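Local coordinates for apical membrane antigen 1 (PDB 4APM), which probably helps the Babesia parasite invade host cells as a calcium-binding surface antigen of the moving junction, represented here by its domains I, II and III, at residues H44-K56 against S206-M219. Sequence-based numbering, arbitrary orientation.
Sequences HRMPTGKCPVMGK and SSRVDKKWEENCPM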
loop_
_atom_site.group_PDB
_atom_site.type_symbol
_atom_site.label_atom_id
_atom_site.label_comp_id
_atom_site.label_asym_id
_atom_site.label_seq_id
_atom_site.Cartn_x
_atom_site.Cartn_y
_atom_site.Cartn_z
ATOM N N HIS A 44 -24.057 8.505 7.354
ATOM C CA HIS A 44 -23.008 8.988 6.455
ATOM C C HIS A 44 -21.859 8.005 6.404
ATOM O O HIS A 44 -21.550 7.341 7.385
ATOM C CB HIS A 44 -22.546 10.374 6.883
ATOM C CG HIS A 44 -23.521 11.476 6.529
ATOM N ND1 HIS A 44 -24.600 11.762 7.283
ATOM C CD2 HIS A 44 -23.560 12.354 5.439
ATOM C CE1 HIS A 44 -25.290 12.769 6.709
ATOM N NE2 HIS A 44 -24.645 13.137 5.591
ATOM N N ARG A 45 -21.312 7.799 5.217
ATOM C CA ARG A 45 -20.173 6.909 5.069
ATOM C C ARG A 45 -18.865 7.647 5.383
ATOM O O ARG A 45 -18.740 8.857 5.167
ATOM C CB ARG A 45 -20.127 6.334 3.661
ATOM C CG ARG A 45 -21.286 5.424 3.322
ATOM C CD ARG A 45 -21.096 4.839 1.942
ATOM N NE ARG A 45 -20.302 3.613 1.992
ATOM C CZ ARG A 45 -19.775 3.019 0.929
ATOM N NH1 ARG A 45 -19.942 3.549 -0.279
ATOM N NH2 ARG A 45 -19.053 1.909 1.078
ATOM N N MET A 46 -17.891 6.900 5.869
ATOM C CA MET A 46 -16.602 7.446 6.206
ATOM C C MET A 46 -15.508 6.371 6.038
ATOM O O MET A 46 -15.807 5.180 6.069
ATOM C CB MET A 46 -16.623 7.947 7.645
ATOM C CG MET A 46 -16.727 6.820 8.637
ATOM S SD MET A 46 -16.992 7.535 10.247
ATOM C CE MET A 46 -16.369 6.228 11.261
ATOM N N PRO A 47 -14.233 6.808 5.882
ATOM C CA PRO A 47 -13.077 5.905 5.888
ATOM C C PRO A 47 -12.878 5.292 7.261
ATOM O O PRO A 47 -13.108 5.955 8.278
ATOM C CB PRO A 47 -11.888 6.837 5.564
ATOM C CG PRO A 47 -12.492 8.158 5.130
ATOM C CD PRO A 47 -13.834 8.225 5.783
ATOM N N THR A 48 -12.395 4.051 7.293
ATOM C CA THR A 48 -12.181 3.361 8.550
ATOM C C THR A 48 -10.960 2.456 8.454
ATOM O O THR A 48 -10.701 1.684 9.355
ATOM C CB THR A 48 -13.408 2.474 8.926
ATOM O OG1 THR A 48 -13.660 1.561 7.865
ATOM C CG2 THR A 48 -14.644 3.313 9.121
ATOM N N GLY A 49 -10.234 2.527 7.348
ATOM C CA GLY A 49 -9.055 1.687 7.160
ATOM C C GLY A 49 -7.969 1.909 8.204
ATOM O O GLY A 49 -7.758 3.044 8.659
ATOM N N LYS A 50 -7.278 0.822 8.560
ATOM C CA LYS A 50 -6.352 0.782 9.684
ATOM C C LYS A 50 -4.870 1.104 9.318
ATOM O O LYS A 50 -4.049 1.409 10.206
ATOM C CB LYS A 50 -6.463 -0.563 10.401
ATOM C CG LYS A 50 -7.757 -0.735 11.212
ATOM C CD LYS A 50 -7.849 -2.099 11.888
ATOM C CE LYS A 50 -7.657 -3.229 10.868
ATOM N NZ LYS A 50 -8.164 -4.575 11.297
ATOM N N CYS A 51 -4.564 1.105 8.018
ATOM C CA CYS A 51 -3.290 1.546 7.507
ATOM C C CYS A 51 -3.419 2.924 6.839
ATOM O O CYS A 51 -4.374 3.181 6.109
ATOM C CB CYS A 51 -2.784 0.555 6.486
ATOM S SG CYS A 51 -2.489 -1.085 7.164
ATOM N N PRO A 52 -2.445 3.815 7.090
ATOM C CA PRO A 52 -2.343 4.996 6.244
ATOM C C PRO A 52 -1.900 4.561 4.840
ATOM O O PRO A 52 -1.361 3.455 4.676
ATOM C CB PRO A 52 -1.237 5.813 6.933
ATOM C CG PRO A 52 -0.455 4.813 7.794
ATOM C CD PRO A 52 -1.146 3.478 7.715
ATOM N N VAL A 53 -2.247 5.354 3.833
ATOM C CA VAL A 53 -1.949 5.045 2.440
ATOM C C VAL A 53 -0.956 6.099 1.889
ATOM O O VAL A 53 -1.307 7.269 1.722
ATOM C CB VAL A 53 -3.255 5.056 1.604
ATOM C CG1 VAL A 53 -2.982 4.657 0.174
ATOM C CG2 VAL A 53 -4.312 4.123 2.231
ATOM N N MET A 54 0.292 5.708 1.665
ATOM C CA MET A 54 1.304 6.675 1.228
ATOM C C MET A 54 1.047 7.100 -0.227
ATOM O O MET A 54 0.642 6.287 -1.070
ATOM C CB MET A 54 2.710 6.103 1.350
ATOM C CG MET A 54 3.152 5.812 2.759
ATOM S SD MET A 54 4.830 5.153 2.802
ATOM C CE MET A 54 5.839 6.637 2.640
ATOM N N GLY A 55 1.250 8.379 -0.511
ATOM C CA GLY A 55 1.137 8.847 -1.876
ATOM C C GLY A 55 -0.280 8.984 -2.403
ATOM O O GLY A 55 -0.467 9.325 -3.575
ATOM N N LYS A 56 -1.289 8.727 -1.575
ATOM C CA LYS A 56 -2.656 8.923 -2.045
ATOM C C LYS A 56 -2.997 10.389 -2.039
ATOM O O LYS A 56 -2.981 11.028 -0.978
ATOM C CB LYS A 56 -3.677 8.150 -1.196
ATOM C CG LYS A 56 -5.135 8.474 -1.523
ATOM C CD LYS A 56 -6.069 7.439 -0.917
ATOM C CE LYS A 56 -7.519 7.899 -0.923
ATOM N NZ LYS A 56 -8.402 6.743 -0.546
ATOM N N SER A 206 -7.649 7.287 7.950
ATOM C CA SER A 206 -8.823 7.495 8.724
ATOM C C SER A 206 -8.390 7.569 10.171
ATOM O O SER A 206 -7.286 7.183 10.506
ATOM C CB SER A 206 -9.773 6.304 8.528
ATOM O OG SER A 206 -9.509 5.313 9.497
ATOM N N SER A 207 -9.310 7.933 11.048
ATOM C CA SER A 207 -8.989 8.067 12.468
ATOM C C SER A 207 -8.759 6.714 13.148
ATOM O O SER A 207 -8.404 6.661 14.310
ATOM C CB SER A 207 -10.098 8.814 13.165
ATOM O OG SER A 207 -11.263 8.005 13.214
ATOM N N ARG A 208 -8.911 5.622 12.409
ATOM C CA ARG A 208 -8.710 4.310 12.985
ATOM C C ARG A 208 -7.363 3.702 12.667
ATOM O O ARG A 208 -7.135 2.529 12.906
ATOM C CB ARG A 208 -9.841 3.397 12.574
ATOM C CG ARG A 208 -11.100 3.827 13.281
ATOM C CD ARG A 208 -12.346 3.169 12.773
ATOM N NE ARG A 208 -13.464 3.960 13.275
ATOM C CZ ARG A 208 -14.738 3.607 13.192
ATOM N NH1 ARG A 208 -15.085 2.454 12.624
ATOM N NH2 ARG A 208 -15.661 4.401 13.710
ATOM N N VAL A 209 -6.458 4.521 12.154
ATOM C CA VAL A 209 -5.114 4.073 11.860
ATOM C C VAL A 209 -4.462 3.486 13.100
ATOM O O VAL A 209 -4.459 4.097 14.177
ATOM C CB VAL A 209 -4.285 5.201 11.216
ATOM C CG1 VAL A 209 -2.774 4.942 11.359
ATOM C CG2 VAL A 209 -4.713 5.344 9.746
ATOM N N ASP A 210 -4.058 2.231 12.958
ATOM C CA ASP A 210 -3.239 1.510 13.922
ATOM C C ASP A 210 -2.071 2.390 14.464
ATOM O O ASP A 210 -1.267 2.917 13.679
ATOM C CB ASP A 210 -2.709 0.231 13.214
ATOM C CG ASP A 210 -2.165 -0.793 14.185
ATOM O OD1 ASP A 210 -1.907 -0.418 15.351
ATOM O OD2 ASP A 210 -1.996 -1.968 13.791
ATOM N N LYS A 211 -1.990 2.563 15.793
ATOM C CA LYS A 211 -0.840 3.226 16.415
ATOM C C LYS A 211 0.451 2.559 15.954
ATOM O O LYS A 211 1.524 3.191 15.894
ATOM C CB LYS A 211 -0.879 3.154 17.958
ATOM C CG LYS A 211 -2.240 3.242 18.635
ATOM C CD LYS A 211 -2.953 4.535 18.325
ATOM C CE LYS A 211 -2.941 5.509 19.489
ATOM N NZ LYS A 211 -3.884 6.612 19.142
ATOM N N LYS A 212 0.366 1.264 15.699
ATOM C CA LYS A 212 1.525 0.508 15.278
ATOM C C LYS A 212 1.492 0.258 13.765
ATOM O O LYS A 212 2.021 -0.742 13.282
ATOM C CB LYS A 212 1.636 -0.789 16.074
ATOM C CG LYS A 212 1.956 -0.539 17.547
ATOM C CD LYS A 212 1.303 -1.560 18.473
ATOM C CE LYS A 212 2.175 -2.801 18.662
ATOM N NZ LYS A 212 1.588 -3.783 19.632
ATOM N N TRP A 213 0.905 1.199 13.019
ATOM C CA TRP A 213 0.847 1.091 11.556
ATOM C C TRP A 213 2.167 0.677 10.946
ATOM O O TRP A 213 2.215 -0.215 10.101
ATOM C CB TRP A 213 0.324 2.387 10.921
ATOM C CG TRP A 213 1.215 3.592 11.142
ATOM C CD1 TRP A 213 1.153 4.507 12.172
ATOM C CD2 TRP A 213 2.243 4.110 10.231
ATOM N NE1 TRP A 213 2.094 5.485 12.007
ATOM C CE2 TRP A 213 2.770 5.310 10.851
ATOM C CE3 TRP A 213 2.765 3.697 9.000
ATOM C CZ2 TRP A 213 3.797 6.045 10.277
ATOM C CZ3 TRP A 213 3.822 4.411 8.452
ATOM C CH2 TRP A 213 4.327 5.569 9.073
ATOM N N GLU A 214 3.258 1.229 11.463
ATOM C CA GLU A 214 4.576 0.996 10.891
ATOM C C GLU A 214 5.046 -0.434 10.947
ATOM O O GLU A 214 5.779 -0.858 10.087
ATOM C CB GLU A 214 5.610 1.888 11.532
ATOM C CG GLU A 214 5.976 3.061 10.664
ATOM C CD GLU A 214 7.383 3.554 10.940
ATOM O OE1 GLU A 214 7.612 4.138 12.034
ATOM O OE2 GLU A 214 8.258 3.327 10.066
ATOM N N GLU A 215 4.616 -1.187 11.939
ATOM C CA GLU A 215 5.022 -2.598 12.034
ATOM C C GLU A 215 3.928 -3.549 11.520
ATOM O O GLU A 215 4.206 -4.695 11.171
ATOM C CB GLU A 215 5.377 -2.943 13.494
ATOM C CG GLU A 215 6.178 -1.862 14.225
ATOM C CD GLU A 215 5.766 -1.709 15.679
ATOM O OE1 GLU A 215 5.555 -2.733 16.355
ATOM O OE2 GLU A 215 5.614 -0.560 16.140
ATOM N N ASN A 216 2.677 -3.083 11.515
ATOM C CA ASN A 216 1.514 -3.962 11.263
ATOM C C ASN A 216 0.987 -3.883 9.824
ATOM O O ASN A 216 0.146 -4.675 9.418
ATOM C CB ASN A 216 0.382 -3.624 12.244
ATOM C CG ASN A 216 0.626 -4.182 13.642
ATOM O OD1 ASN A 216 1.425 -5.094 13.825
ATOM N ND2 ASN A 216 -0.096 -3.663 14.623
ATOM N N CYS A 217 1.432 -2.863 9.099
ATOM C CA CYS A 217 0.947 -2.557 7.750
ATOM C C CYS A 217 2.134 -2.702 6.804
ATOM O O CYS A 217 3.261 -2.410 7.197
ATOM C CB CYS A 217 0.454 -1.104 7.710
ATOM S SG CYS A 217 -1.063 -0.767 8.624
ATOM N N PRO A 218 1.892 -3.117 5.549
ATOM C CA PRO A 218 3.010 -3.250 4.610
ATOM C C PRO A 218 3.377 -1.903 3.970
ATOM O O PRO A 218 3.051 -1.671 2.812
ATOM C CB PRO A 218 2.428 -4.187 3.537
ATOM C CG PRO A 218 0.969 -3.823 3.510
ATOM C CD PRO A 218 0.622 -3.603 4.958
ATOM N N MET A 219 4.108 -1.059 4.695
ATOM C CA MET A 219 4.363 0.317 4.252
ATOM C C MET A 219 5.492 0.433 3.238
ATOM O O MET A 219 5.592 1.442 2.550
ATOM C CB MET A 219 4.641 1.238 5.452
ATOM C CG MET A 219 3.528 1.223 6.507
ATOM S SD MET A 219 1.875 1.560 5.823
ATOM C CE MET A 219 2.157 3.117 5.019
HETATM O O HOH W 1 -6.531 4.537 6.834
#
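Pro52 CG sits above the rim of the Trp213 indole, 3.6 Å from CE3. Glu214 CG lies on the other side of the ring, and Asp210 O and Met219 CG lie in plane at the edge. The contact joins two loops of the AMA1 ectodomain, a family of the PAN clan. One leads into edge strand 53-54. The other follows strand 202-205 and carries the short helix 213-216. Trp213 NE1 is hydrogen-bonded to Asn124, and Val126 of helix 125-134 packs on both Pro52 and Trp213. The Arg208 guanidinium is the second flat group. Met46 CE and Thr48 CG2 sit over the same face of it, with Thr48 CG2 3.6 Å from NH1. The Arg208 chain runs extended from CG to NE, alongside Thr48 and across Met46.

A disulfide, Cys51-Cys217, ties the two loops together, with a chi3 of -94°. Beyond it, Met219 bends at chi2 and chi3, which brings CE to 3.7 Å from Met54 CG.

Ser206 OG closes an ST turn by accepting from Arg208 N, and donates to Gly49 O at 3.0 Å. That donor is tilted 28° from the carbonyl plane. A water also donates to Gly49 O and to Cys51 O, and accepts from Ser206 N. Lys212 N reaches Asp210 OD1 from above the carboxylate plane, in an Asx turn, while Asn216 ND2 meets OD2 on its syn side, 25° out of that plane. Asp210 N donates to Lys50 O at 2.9 Å. Val209 CA makes a CH...O contact with the same oxygen at 3.3 Å.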